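Local coordinates for fructooligosaccharide ABC transporter substrate-binding protein FusA (PDB 5G5Y), which captures short- and long-chain fructooligosaccharides, with a preference for tetrasaccharides and larger, and serves as the solute-binding component of the FusABC-MsmK import complex, at residues 6-11 with 43-48; 22-27 with 332-337; 139-144 with 165-170; 152-157 with 161-166; 425-430 with 479-484. One frame throughout, in Å; residues are numbered along the deposited sequence.

From the N terminus, contact 1 closes first, joining strand 3-10 to helix 45-55, which follows strand 34-41 beside it in the same sheet. Helix 23-32 lies inside that loop, and its partner in contact 2 is the distant helix 332-340, so contacts 1 and 2 cross along the chain; they also touch, Ser11 CB packing 4.2 Å from Lys22 NZ. Within the long loop of contact 2 nest contacts 3 and 4, whose centres are 8 Å apart. Both bring helix 157-169 against the chain before it, and Ile141 CG2 meets Met153 SD at 3.8 Å between them. Contact 5 closes last, tying the residues that lead into helix 429-455 to helix 475-492.

Contact 1: residues 6-11 with 43-48; sequences KFMTAS and SDFAEK
Phe45 lays its ring against Ala10 where a beta-alpha element of the solute-binding fold closes: strand 3-10 and strand 34-41 run parallel in one sheet, and helix 45-55 follows the latter. The tight part is a CH-pi contact. Ala10 CB stands over one face of the Phe45 ring, 3.7 Å from its centroid and 26° off the normal, displaced toward the rim. The phenyl reaches the strand because Phe45 CG lies anti to its backbone N (chi1 173°). Met8 adds a Met-aromatic contact from an oblique direction, its SD 4.8 Å from the Phe45 centroid; Ile62 of strand 61-63 touches both side chains.

The other side is looser and more open. Lys48 starts toward the strand, but its chain leads away, and Lys48 NZ hydrogen-bonds to Ser43 O within its own segment at 3.1 Å, from above the carbonyl plane. Back at the packed side, Phe45 CE1 meets Thr9 O near the ring plane, 3.4 Å away.

Contact 2: residues 22-27 with 332-337; sequences KLILQR and PLQSVQ
The side chains of Ile24 and Gln334 lie alongside each other, pointing opposite ways, so that a methyl branch, Ile24 CG2, lies 3.7 Å from Gln334 NE2. The bend at chi2 of Gln334 (70°) brings its amide toward the facing helix. The other branch of Ile24 reaches Gln337: Ile24 CD1 is 3.9 Å from Gln337 CB and also meets Gln337 O. Gln337 extends beyond CG toward Arg27, yet its OE1 lies obliquely to the guanidinium and 4.3 Å from Arg27 NH1.

In the solute-binding fold this helix pair borders the substrate site, the Ile24 side chain lying about 6 Å from that of substrate-binding Glu379. The axes of segments 23-27 and 332-337 are roughly antiparallel (153°), with a closest approach of 11.7 Å. Water supplies the polar links: one donates to Ile24 O and accepts from Gln334 NE2; a second accepts from Arg27 NH1 in the guanidinium plane and donates to Gln337 OE1. Gln337 OE1 also hydrogen-bonds Thr342 OG1, Gln334 NE2 hydrogen-bonds Asn338 OD1, and Arg27 NH2 hydrogen-bonds Tyr343 O, the Tyr343 ring making a cation-pi contact with Arg27. Gln337 NE2 donates to Leu333 O at 3.0 Å, from the carbonyl face opposite to that used by Gln337 N.

Contact 3: residues 139-144 with 165-170; sequences AWINKD and EAFKNG
Asn142 OD1 accepts a hydrogen bond from the backbone N of Trp145 and also lies 3.0 Å from Asp144 N, which makes Asn142 the N-cap of helix 143-148. The backbone oxygen of the same residue faces the other segment: Asn142 O approaches Phe167 CZ at 4.0 Å, obliquely to the ring. The capping residue, Asn142, directly follows Ile141, which supplies the apolar half of the contact.

Ile141 and Phe167 cross at about a right angle. Phe167 presents its ring edge to the strand, with Phe167 CZ 4.2 Å from Ile141 CG1 and Phe167 CE2 equally near. The torsion of the isoleucine explains the meeting: CG1 is anti to the backbone N (chi1 -173°), which carries the end of the Ile141 side chain nearer the helix. Trp145 meets Phe167 edge-to-face, so the residue whose backbone N is capped also packs on the ring.

Helix 157-169 continues into the calcium-binding loop that follows it, and the Phe167 side chain lies about 9 Å from the calcium ion. The contact joins the end of helix 157-169, just before the calcium-binding loop, to strand 138-142, in a strand-to-helix packing of the alpha/beta solute-binding fold.

Contact 4: residues 152-157 with 161-166; sequences EMPKTT and IKVLEA
Apolar contact joins Pro154 to Val163. The two side chains cross at about a right angle, and a single methyl does the touching: Val163 CG2 lies 4.1 Å from Pro154 CG, with Pro154 CD at much the same separation. CG2, beside the backbone N of Val163, is the branch turned to the loop. It touches the backbone there as well, Val163 CG2 lying 4.1 Å from Glu152 O. Leu146 of the preceding helix also packs on Val163, and Ile141 of strand 138-142 on Pro154.

The hydrogen bond across the pair is helical. Ile161 N donates to Thr157 O at 3.1 Å with an N-H...O angle of 156°, a regular i to i+4 bond in the first turn. Ile161 CG1 comes within 3.6 Å of Thr157 O, and Phe233 of helix 225-239 touches the side chains of both Thr157 and Ile161.

A further group of polar contacts lies at the helix start. Thr156 OG1 accepts from Asp159 N, which is the capping bond, and Asp159 OD2 in turn accepts from Lys155 N, one residue before the N-cap. Both bonds lie at the N-terminal end of helix 157-169. The arrangement is a threonine N-cap on that helix, with the preceding loop packed along it, between the helix and strand 138-142 of the solute-binding fold.

Contact 5: residues 425-430 with 479-484; sequences VFMTQE and LAIKQK
Ile481 is the first residue of 479-484 to meet the other segment, and it does so through CG2, with Ile481 CG2 4.1 Å from Met427 SD. That branch is anti to the backbone N, with CG1 anti to the carbonyl carbon (chi1 -68°). The two side chains cross at about a right angle, and Ile435 of helix 429-455 touches both.

Next in sequence, Lys482 lays the outer part of its chain, CD to NZ, across the Met427 methyl. A bend at chi2 (-77°) brings its end toward the loop, where Lys482 CD lies 4.1 Å from Met427 CE, and Lys482 CE and NZ are about equally near that methyl. Met427, extended beyond CG, thus reaches into the helix-helix packing of the C-terminal region, from the loop just before helix 429-455 to helix 475-492. Thr428 is the N-cap of the former, its OG1 accepting from Asp431 N.

The same Asp431 continues the link at Lys484, whose NZ forms a salt bridge with Asp431 OD2.

Contact 1: residues 6-11 with 43-48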
# COMPACT_ATOMS: atom_id res chain seq x y z
N LYS A 6 21.18 -1.31 -23.23
CA LYS A 6 21.71 -1.77 -21.93
C LYS A 6 20.85 -1.21 -20.81
O LYS A 6 20.78 0.00 -20.65
CB LYS A 6 23.14 -1.27 -21.69
CG LYS A 6 24.17 -1.90 -22.59
CD LYS A 6 25.57 -1.29 -22.39
CE LYS A 6 26.13 -1.44 -20.97
NZ LYS A 6 26.22 -2.85 -20.46
N PHE A 7 20.23 -2.10 -20.04
CA PHE A 7 19.37 -1.72 -18.92
C PHE A 7 19.95 -2.27 -17.63
O PHE A 7 20.26 -3.46 -17.55
CB PHE A 7 17.96 -2.33 -19.06
CG PHE A 7 17.11 -1.74 -20.16
CD1 PHE A 7 17.43 -0.55 -20.82
CD2 PHE A 7 15.88 -2.33 -20.46
CE1 PHE A 7 16.60 -0.03 -21.80
CE2 PHE A 7 15.06 -1.82 -21.45
CZ PHE A 7 15.42 -0.65 -22.12
N MET A 8 20.02 -1.42 -16.60
CA MET A 8 20.22 -1.89 -15.22
C MET A 8 18.85 -2.31 -14.70
O MET A 8 17.83 -1.67 -15.02
CB MET A 8 20.79 -0.80 -14.35
CG MET A 8 21.13 -1.22 -12.91
SD MET A 8 21.33 0.20 -11.83
CE MET A 8 22.56 1.17 -12.64
N THR A 9 18.79 -3.38 -13.92
CA THR A 9 17.54 -3.83 -13.34
C THR A 9 17.71 -4.41 -11.94
O THR A 9 18.83 -4.68 -11.51
CB THR A 9 16.82 -4.84 -14.28
OG1 THR A 9 15.47 -5.04 -13.84
CG2 THR A 9 17.54 -6.18 -14.38
N ALA A 10 16.58 -4.56 -11.27
CA ALA A 10 16.49 -5.18 -9.98
C ALA A 10 15.58 -6.41 -10.12
O ALA A 10 14.50 -6.37 -10.74
CB ALA A 10 15.88 -4.21 -8.98
N SER A 11 16.00 -7.52 -9.55
CA SER A 11 15.17 -8.73 -9.55
C SER A 11 15.38 -9.53 -8.29
O SER A 11 16.34 -9.31 -7.56
CB SER A 11 15.45 -9.60 -10.79
OG SER A 11 16.78 -10.12 -10.78
N SER A 43 20.52 -8.02 -5.09
CA SER A 43 20.56 -7.66 -3.68
C SER A 43 21.25 -6.31 -3.63
O SER A 43 22.03 -5.98 -4.53
CB SER A 43 21.36 -8.70 -2.87
OG SER A 43 22.76 -8.59 -3.15
N ASP A 44 20.93 -5.51 -2.63
CA ASP A 44 21.51 -4.18 -2.44
C ASP A 44 21.38 -3.35 -3.71
O ASP A 44 22.28 -2.62 -4.07
CB ASP A 44 23.01 -4.30 -2.04
CG ASP A 44 23.37 -3.48 -0.80
OD1 ASP A 44 22.48 -2.99 -0.06
OD2 ASP A 44 24.59 -3.33 -0.54
N PHE A 45 20.24 -3.44 -4.40
CA PHE A 45 20.09 -2.73 -5.68
C PHE A 45 20.41 -1.23 -5.57
O PHE A 45 21.16 -0.67 -6.37
CB PHE A 45 18.67 -2.92 -6.23
CG PHE A 45 18.41 -2.08 -7.43
CD1 PHE A 45 18.79 -2.52 -8.68
CD2 PHE A 45 17.79 -0.84 -7.30
CE1 PHE A 45 18.59 -1.73 -9.79
CE2 PHE A 45 17.54 -0.05 -8.42
CZ PHE A 45 17.97 -0.50 -9.66
N ALA A 46 19.84 -0.58 -4.56
CA ALA A 46 19.96 0.88 -4.43
C ALA A 46 21.42 1.31 -4.29
O ALA A 46 21.85 2.28 -4.93
CB ALA A 46 19.14 1.40 -3.25
N GLU A 47 22.18 0.60 -3.46
CA GLU A 47 23.61 0.92 -3.32
C GLU A 47 24.42 0.68 -4.61
O GLU A 47 25.23 1.51 -4.99
CB GLU A 47 24.28 0.17 -2.16
CG GLU A 47 25.65 0.78 -1.82
CD GLU A 47 25.60 2.33 -1.81
OE1 GLU A 47 24.82 2.86 -0.98
OE2 GLU A 47 26.27 3.00 -2.66
N LYS A 48 24.16 -0.45 -5.26
CA LYS A 48 24.86 -0.79 -6.49
C LYS A 48 24.53 0.20 -7.60
O LYS A 48 25.42 0.67 -8.31
CB LYS A 48 24.58 -2.24 -6.86
CG LYS A 48 25.23 -3.23 -5.87
CD LYS A 48 24.82 -4.66 -6.12
CE LYS A 48 25.51 -5.64 -5.18
NZ LYS A 48 24.85 -6.97 -5.29

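Contact 2: residues 22-27 with 332-337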
# COMPACT_ATOMS: atom_id res chain seq x y z
N LYS A 22 14.25 -15.51 -18.48
CA LYS A 22 12.80 -15.45 -18.22
C LYS A 22 12.00 -15.55 -19.52
O LYS A 22 12.33 -14.91 -20.50
CB LYS A 22 12.44 -14.15 -17.52
CG LYS A 22 12.96 -14.06 -16.13
CD LYS A 22 12.44 -12.84 -15.37
CE LYS A 22 12.94 -12.86 -13.94
NZ LYS A 22 12.64 -11.64 -13.12
N LEU A 23 10.96 -16.39 -19.50
CA LEU A 23 10.08 -16.59 -20.64
C LEU A 23 9.44 -15.28 -21.15
O LEU A 23 9.35 -15.03 -22.39
CB LEU A 23 9.05 -17.68 -20.32
CG LEU A 23 8.11 -18.11 -21.43
CD1 LEU A 23 8.83 -18.47 -22.74
CD2 LEU A 23 7.28 -19.30 -20.95
N ILE A 24 9.02 -14.41 -20.23
CA ILE A 24 8.48 -13.11 -20.64
C ILE A 24 9.47 -12.33 -21.50
O ILE A 24 9.11 -11.75 -22.54
CB ILE A 24 8.02 -12.27 -19.40
CG1 ILE A 24 6.70 -12.81 -18.82
CG2 ILE A 24 7.81 -10.83 -19.78
CD1 ILE A 24 6.33 -12.22 -17.46
N LEU A 25 10.73 -12.28 -21.11
CA LEU A 25 11.67 -11.46 -21.86
C LEU A 25 12.12 -12.11 -23.19
O LEU A 25 12.50 -11.41 -24.13
CB LEU A 25 12.84 -11.09 -20.99
CG LEU A 25 12.36 -10.20 -19.82
CD1 LEU A 25 13.49 -10.06 -18.83
CD2 LEU A 25 11.92 -8.83 -20.33
N GLN A 26 12.09 -13.43 -23.24
CA GLN A 26 12.34 -14.21 -24.48
C GLN A 26 11.29 -13.93 -25.53
O GLN A 26 11.62 -13.60 -26.67
CB GLN A 26 12.34 -15.71 -24.16
CG GLN A 26 13.62 -16.09 -23.46
CD GLN A 26 13.58 -17.45 -22.79
OE1 GLN A 26 12.64 -18.22 -22.94
NE2 GLN A 26 14.61 -17.73 -22.02
N ARG A 27 10.02 -13.96 -25.11
CA ARG A 27 8.92 -13.59 -25.99
C ARG A 27 8.97 -12.12 -26.39
O ARG A 27 8.73 -11.78 -27.55
CB ARG A 27 7.55 -13.89 -25.35
CG ARG A 27 7.30 -15.36 -25.13
CD ARG A 27 5.84 -15.60 -24.87
NE ARG A 27 5.53 -17.00 -24.54
CZ ARG A 27 5.04 -17.45 -23.39
NH1 ARG A 27 4.78 -16.63 -22.36
NH2 ARG A 27 4.79 -18.75 -23.27
N PRO A 332 -1.88 -3.86 -22.25
CA PRO A 332 -2.56 -4.50 -21.10
C PRO A 332 -2.11 -5.95 -20.78
O PRO A 332 -1.78 -6.26 -19.63
CB PRO A 332 -4.03 -4.48 -21.52
CG PRO A 332 -4.11 -3.24 -22.35
CD PRO A 332 -2.85 -3.19 -23.15
N LEU A 333 -2.06 -6.83 -21.79
CA LEU A 333 -1.62 -8.23 -21.54
C LEU A 333 -0.16 -8.30 -21.07
O LEU A 333 0.22 -9.18 -20.27
CB LEU A 333 -1.80 -9.11 -22.77
CG LEU A 333 -3.16 -9.81 -22.92
CD1 LEU A 333 -3.22 -10.42 -24.32
CD2 LEU A 333 -3.42 -10.89 -21.88
N GLN A 334 0.65 -7.37 -21.55
CA GLN A 334 2.03 -7.33 -21.17
C GLN A 334 2.16 -6.81 -19.73
O GLN A 334 2.93 -7.37 -18.97
CB GLN A 334 2.84 -6.45 -22.11
CG GLN A 334 4.35 -6.66 -21.97
CD GLN A 334 4.80 -8.02 -22.50
OE1 GLN A 334 4.54 -8.34 -23.64
NE2 GLN A 334 5.41 -8.82 -21.66
N SER A 335 1.46 -5.71 -19.40
CA SER A 335 1.46 -5.21 -18.03
C SER A 335 1.07 -6.28 -17.00
O SER A 335 1.70 -6.40 -15.95
CB SER A 335 0.57 -3.98 -17.90
OG SER A 335 1.13 -2.87 -18.53
N VAL A 336 0.03 -7.05 -17.31
CA VAL A 336 -0.44 -8.03 -16.38
C VAL A 336 0.66 -9.08 -16.14
O VAL A 336 0.98 -9.37 -15.01
CB VAL A 336 -1.76 -8.67 -16.86
CG1 VAL A 336 -2.11 -9.91 -16.06
CG2 VAL A 336 -2.90 -7.64 -16.83
N GLN A 337 1.24 -9.62 -17.21
CA GLN A 337 2.29 -10.64 -17.06
C GLN A 337 3.53 -10.08 -16.39
O GLN A 337 4.10 -10.71 -15.47
CB GLN A 337 2.67 -11.21 -18.42
CG GLN A 337 1.57 -11.98 -19.09
CD GLN A 337 1.97 -12.38 -20.49
OE1 GLN A 337 2.72 -13.32 -20.64
NE2 GLN A 337 1.46 -11.66 -21.50
O HOH W 1 6.36 -11.39 -22.97
O HOH W 2 4.76 -13.53 -22.64

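Contact 3: residues 139-144 with 165-170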
# COMPACT_ATOMS: atom_id res chain seq x y z
N ALA A 139 -10.07 -5.10 11.34
CA ALA A 139 -10.32 -5.74 12.65
C ALA A 139 -11.03 -7.07 12.40
O ALA A 139 -11.94 -7.14 11.55
CB ALA A 139 -11.14 -4.85 13.54
N TRP A 140 -10.59 -8.10 13.11
CA TRP A 140 -11.10 -9.45 12.98
C TRP A 140 -11.51 -9.93 14.36
O TRP A 140 -10.87 -9.58 15.37
CB TRP A 140 -9.99 -10.35 12.44
CG TRP A 140 -9.39 -9.86 11.17
CD1 TRP A 140 -8.32 -9.04 11.04
CD2 TRP A 140 -9.82 -10.18 9.85
NE1 TRP A 140 -8.08 -8.81 9.73
CE2 TRP A 140 -8.97 -9.50 8.97
CE3 TRP A 140 -10.85 -10.96 9.33
CZ2 TRP A 140 -9.10 -9.57 7.58
CZ3 TRP A 140 -10.98 -11.04 7.92
CH2 TRP A 140 -10.12 -10.36 7.08
N ILE A 141 -12.58 -10.73 14.41
CA ILE A 141 -13.11 -11.19 15.69
C ILE A 141 -13.30 -12.72 15.68
O ILE A 141 -13.64 -13.29 14.64
CB ILE A 141 -14.41 -10.45 16.05
CG1 ILE A 141 -14.91 -10.80 17.47
CG2 ILE A 141 -15.49 -10.67 15.01
CD1 ILE A 141 -15.98 -9.87 17.96
N ASN A 142 -13.12 -13.34 16.86
CA ASN A 142 -13.34 -14.77 17.04
C ASN A 142 -14.82 -15.16 17.15
O ASN A 142 -15.47 -15.03 18.20
CB ASN A 142 -12.51 -15.31 18.23
CG ASN A 142 -12.40 -16.84 18.19
OD1 ASN A 142 -13.38 -17.48 17.88
ND2 ASN A 142 -11.24 -17.39 18.45
N LYS A 143 -15.37 -15.59 16.01
CA LYS A 143 -16.76 -16.04 15.93
C LYS A 143 -17.06 -17.36 16.68
O LYS A 143 -18.18 -17.54 17.08
CB LYS A 143 -17.20 -16.21 14.46
CG LYS A 143 -17.55 -14.92 13.74
CD LYS A 143 -18.51 -15.13 12.55
CE LYS A 143 -18.24 -16.41 11.75
NZ LYS A 143 -18.85 -16.42 10.38
N ASP A 144 -16.07 -18.25 16.81
CA ASP A 144 -16.18 -19.44 17.67
C ASP A 144 -16.52 -19.01 19.11
O ASP A 144 -17.48 -19.51 19.70
CB ASP A 144 -14.89 -20.25 17.73
CG ASP A 144 -14.58 -21.02 16.45
OD1 ASP A 144 -15.44 -21.11 15.55
OD2 ASP A 144 -13.45 -21.54 16.39
N GLU A 165 -15.07 -8.26 27.60
CA GLU A 165 -15.12 -8.70 29.03
C GLU A 165 -15.58 -10.15 29.16
O GLU A 165 -15.02 -10.90 29.96
CB GLU A 165 -16.02 -7.79 29.81
CG GLU A 165 -15.36 -6.44 29.98
CD GLU A 165 -16.17 -5.47 30.79
OE1 GLU A 165 -17.36 -5.30 30.50
OE2 GLU A 165 -15.56 -4.85 31.69
N ALA A 166 -16.55 -10.53 28.34
CA ALA A 166 -17.00 -11.95 28.25
C ALA A 166 -15.90 -12.86 27.72
O ALA A 166 -15.68 -13.96 28.26
CB ALA A 166 -18.27 -12.06 27.41
N PHE A 167 -15.16 -12.42 26.70
CA PHE A 167 -13.96 -13.14 26.27
C PHE A 167 -12.92 -13.24 27.39
O PHE A 167 -12.24 -14.26 27.52
CB PHE A 167 -13.25 -12.44 25.08
CG PHE A 167 -14.01 -12.46 23.78
CD1 PHE A 167 -15.14 -13.27 23.55
CD2 PHE A 167 -13.52 -11.70 22.72
CE1 PHE A 167 -15.78 -13.26 22.32
CE2 PHE A 167 -14.15 -11.71 21.48
CZ PHE A 167 -15.27 -12.49 21.28
N LYS A 168 -12.73 -12.17 28.15
CA LYS A 168 -11.73 -12.17 29.22
C LYS A 168 -12.08 -13.20 30.31
O LYS A 168 -11.22 -13.96 30.72
CB LYS A 168 -11.58 -10.78 29.85
CG LYS A 168 -10.37 -10.59 30.77
CD LYS A 168 -10.53 -9.29 31.56
CE LYS A 168 -9.73 -9.27 32.83
NZ LYS A 168 -8.28 -9.25 32.53
N ASN A 169 -13.33 -13.17 30.76
CA ASN A 169 -13.76 -13.88 31.98
C ASN A 169 -14.53 -15.16 31.71
O ASN A 169 -14.76 -15.94 32.63
CB ASN A 169 -14.69 -12.97 32.80
CG ASN A 169 -14.05 -11.64 33.15
OD1 ASN A 169 -12.88 -11.57 33.47
ND2 ASN A 169 -14.84 -10.56 33.09
N GLY A 170 -14.99 -15.36 30.48
CA GLY A 170 -15.93 -16.45 30.17
C GLY A 170 -15.32 -17.76 29.72
O GLY A 170 -16.05 -18.69 29.43

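Contact 4: residues 152-157 with 161-166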
# COMPACT_ATOMS: atom_id res chain seq x y z
N GLU A 152 -24.14 -11.89 20.58
CA GLU A 152 -24.36 -11.30 19.26
C GLU A 152 -23.07 -10.57 18.85
O GLU A 152 -22.33 -10.08 19.69
CB GLU A 152 -25.49 -10.27 19.31
CG GLU A 152 -26.80 -10.71 19.97
CD GLU A 152 -27.39 -11.96 19.34
OE1 GLU A 152 -27.38 -12.07 18.09
OE2 GLU A 152 -27.87 -12.84 20.10
N MET A 153 -22.83 -10.46 17.54
CA MET A 153 -21.75 -9.60 17.04
C MET A 153 -21.98 -8.16 17.54
O MET A 153 -23.08 -7.64 17.41
CB MET A 153 -21.74 -9.63 15.49
CG MET A 153 -20.65 -8.78 14.87
SD MET A 153 -19.08 -9.58 15.12
CE MET A 153 -19.11 -10.84 13.83
N PRO A 154 -20.96 -7.52 18.12
CA PRO A 154 -21.17 -6.13 18.59
C PRO A 154 -21.54 -5.18 17.48
O PRO A 154 -21.03 -5.32 16.38
CB PRO A 154 -19.84 -5.72 19.17
CG PRO A 154 -18.91 -6.85 18.97
CD PRO A 154 -19.62 -8.03 18.46
N LYS A 155 -22.43 -4.25 17.78
CA LYS A 155 -22.83 -3.20 16.88
C LYS A 155 -22.26 -1.83 17.24
O LYS A 155 -22.24 -0.95 16.41
CB LYS A 155 -24.35 -3.08 16.87
CG LYS A 155 -25.11 -4.30 16.36
CD LYS A 155 -26.60 -3.96 16.26
CE LYS A 155 -27.46 -5.19 16.09
NZ LYS A 155 -27.86 -5.75 17.42
N THR A 156 -21.90 -1.63 18.51
CA THR A 156 -21.43 -0.36 19.04
C THR A 156 -20.11 -0.58 19.78
O THR A 156 -19.77 -1.71 20.17
CB THR A 156 -22.43 0.25 20.04
OG1 THR A 156 -22.39 -0.48 21.29
CG2 THR A 156 -23.86 0.26 19.47
N THR A 157 -19.40 0.51 20.02
CA THR A 157 -18.19 0.45 20.81
C THR A 157 -18.46 -0.04 22.25
O THR A 157 -17.63 -0.77 22.81
CB THR A 157 -17.43 1.80 20.81
OG1 THR A 157 -18.29 2.87 21.20
CG2 THR A 157 -16.91 2.05 19.38
N ILE A 161 -16.95 -3.48 24.24
CA ILE A 161 -16.39 -3.61 25.59
C ILE A 161 -17.02 -4.85 26.31
O ILE A 161 -16.28 -5.66 26.86
CB ILE A 161 -16.60 -2.34 26.42
CG1 ILE A 161 -15.75 -1.19 25.87
CG2 ILE A 161 -16.22 -2.59 27.87
CD1 ILE A 161 -16.11 0.17 26.44
N LYS A 162 -18.35 -5.00 26.22
CA LYS A 162 -19.08 -6.12 26.88
C LYS A 162 -18.65 -7.47 26.33
O LYS A 162 -18.37 -8.39 27.07
CB LYS A 162 -20.61 -5.96 26.74
CG LYS A 162 -21.21 -4.72 27.40
CD LYS A 162 -22.74 -4.68 27.31
CE LYS A 162 -23.33 -3.28 27.51
NZ LYS A 162 -23.43 -2.48 26.24
N VAL A 163 -18.51 -7.57 25.01
CA VAL A 163 -17.97 -8.78 24.40
C VAL A 163 -16.54 -9.11 24.82
O VAL A 163 -16.20 -10.28 25.06
CB VAL A 163 -18.08 -8.68 22.85
CG1 VAL A 163 -17.18 -9.66 22.13
CG2 VAL A 163 -19.52 -8.89 22.46
N LEU A 164 -15.67 -8.10 24.86
CA LEU A 164 -14.30 -8.36 25.27
C LEU A 164 -14.23 -8.83 26.75
O LEU A 164 -13.39 -9.66 27.10
CB LEU A 164 -13.43 -7.11 25.07
CG LEU A 164 -13.30 -6.63 23.61
CD1 LEU A 164 -12.58 -5.31 23.56
CD2 LEU A 164 -12.60 -7.64 22.72
N GLU A 165 -15.07 -8.26 27.60
CA GLU A 165 -15.12 -8.70 29.03
C GLU A 165 -15.58 -10.15 29.16
O GLU A 165 -15.02 -10.90 29.96
CB GLU A 165 -16.02 -7.79 29.81
CG GLU A 165 -15.36 -6.44 29.98
CD GLU A 165 -16.17 -5.47 30.79
OE1 GLU A 165 -17.36 -5.30 30.50
OE2 GLU A 165 -15.56 -4.85 31.69
N ALA A 166 -16.55 -10.53 28.34
CA ALA A 166 -17.00 -11.95 28.25
C ALA A 166 -15.90 -12.86 27.72
O ALA A 166 -15.68 -13.96 28.26
CB ALA A 166 -18.27 -12.06 27.41

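Contact 5: residues 425-430 with 479-484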
# COMPACT_ATOMS: atom_id res chain seq x y z
N VAL A 425 1.09 13.27 -4.56
CA VAL A 425 1.64 14.35 -5.38
C VAL A 425 3.16 14.31 -5.37
O VAL A 425 3.73 13.84 -4.42
CB VAL A 425 1.15 15.74 -4.91
CG1 VAL A 425 -0.30 15.92 -5.30
CG2 VAL A 425 1.36 15.92 -3.40
N PHE A 426 3.77 14.83 -6.42
CA PHE A 426 5.19 15.03 -6.55
C PHE A 426 5.57 16.46 -6.11
O PHE A 426 5.27 17.42 -6.79
CB PHE A 426 5.56 14.84 -8.05
CG PHE A 426 6.99 14.55 -8.33
CD1 PHE A 426 8.00 14.75 -7.41
CD2 PHE A 426 7.35 14.08 -9.61
CE1 PHE A 426 9.33 14.45 -7.72
CE2 PHE A 426 8.66 13.79 -9.92
CZ PHE A 426 9.65 13.97 -8.99
N MET A 427 6.26 16.60 -4.99
CA MET A 427 6.55 17.90 -4.41
C MET A 427 7.95 18.40 -4.85
O MET A 427 8.80 17.64 -5.29
CB MET A 427 6.51 17.81 -2.87
CG MET A 427 5.13 17.52 -2.29
SD MET A 427 5.12 17.68 -0.49
CE MET A 427 3.42 17.30 -0.07
N THR A 428 8.17 19.69 -4.68
CA THR A 428 9.51 20.23 -4.89
C THR A 428 10.49 19.67 -3.89
O THR A 428 10.12 19.17 -2.79
CB THR A 428 9.55 21.75 -4.77
OG1 THR A 428 9.15 22.15 -3.45
CG2 THR A 428 8.69 22.39 -5.81
N GLN A 429 11.78 19.81 -4.23
CA GLN A 429 12.84 19.34 -3.32
C GLN A 429 12.74 20.03 -1.96
O GLN A 429 12.81 19.39 -0.92
CB GLN A 429 14.24 19.53 -3.96
CG GLN A 429 15.35 18.67 -3.36
CD GLN A 429 16.32 18.09 -4.42
OE1 GLN A 429 16.64 18.73 -5.43
NE2 GLN A 429 16.76 16.85 -4.19
N GLU A 430 12.53 21.35 -1.96
CA GLU A 430 12.41 22.14 -0.75
C GLU A 430 11.26 21.67 0.15
O GLU A 430 11.40 21.55 1.37
CB GLU A 430 12.19 23.60 -1.11
CG GLU A 430 12.20 24.54 0.08
CD GLU A 430 11.68 25.94 -0.25
OE1 GLU A 430 11.10 26.14 -1.35
OE2 GLU A 430 11.84 26.83 0.60
N LEU A 479 0.61 21.32 7.33
CA LEU A 479 -0.73 21.38 6.74
C LEU A 479 -0.88 22.35 5.61
O LEU A 479 -1.56 22.04 4.63
CB LEU A 479 -1.80 21.67 7.79
CG LEU A 479 -2.08 20.48 8.70
CD1 LEU A 479 -2.95 20.94 9.88
CD2 LEU A 479 -2.80 19.37 7.91
N ALA A 480 -0.21 23.51 5.71
CA ALA A 480 -0.25 24.47 4.62
C ALA A 480 0.42 23.89 3.39
O ALA A 480 -0.07 24.10 2.28
CB ALA A 480 0.40 25.82 5.00
N ILE A 481 1.53 23.19 3.55
CA ILE A 481 2.18 22.54 2.42
C ILE A 481 1.26 21.47 1.78
O ILE A 481 1.09 21.45 0.55
CB ILE A 481 3.53 21.91 2.79
CG1 ILE A 481 4.54 23.04 3.11
CG2 ILE A 481 4.02 21.02 1.65
CD1 ILE A 481 5.69 22.58 3.96
N LYS A 482 0.68 20.63 2.62
CA LYS A 482 -0.21 19.57 2.14
C LYS A 482 -1.41 20.16 1.40
O LYS A 482 -1.82 19.67 0.32
CB LYS A 482 -0.62 18.65 3.29
CG LYS A 482 0.52 17.79 3.87
CD LYS A 482 0.84 16.60 3.00
CE LYS A 482 2.01 15.77 3.53
NZ LYS A 482 2.19 14.53 2.72
N GLN A 483 -1.98 21.23 1.96
CA GLN A 483 -3.12 21.88 1.34
C GLN A 483 -2.73 22.51 0.02
O GLN A 483 -3.49 22.47 -0.92
CB GLN A 483 -3.72 22.96 2.28
CG GLN A 483 -5.03 23.53 1.82
CD GLN A 483 -6.16 22.53 1.90
OE1 GLN A 483 -6.48 22.05 2.98
NE2 GLN A 483 -6.80 22.25 0.77
N LYS A 484 -1.54 23.12 -0.05
CA LYS A 484 -1.07 23.70 -1.28
C LYS A 484 -1.03 22.67 -2.43
O LYS A 484 -1.55 22.90 -3.52
CB LYS A 484 0.30 24.35 -1.07
CG LYS A 484 0.94 24.98 -2.31
CD LYS A 484 2.31 25.57 -1.97
CE LYS A 484 3.38 24.50 -1.84
NZ LYS A 484 4.75 25.05 -1.68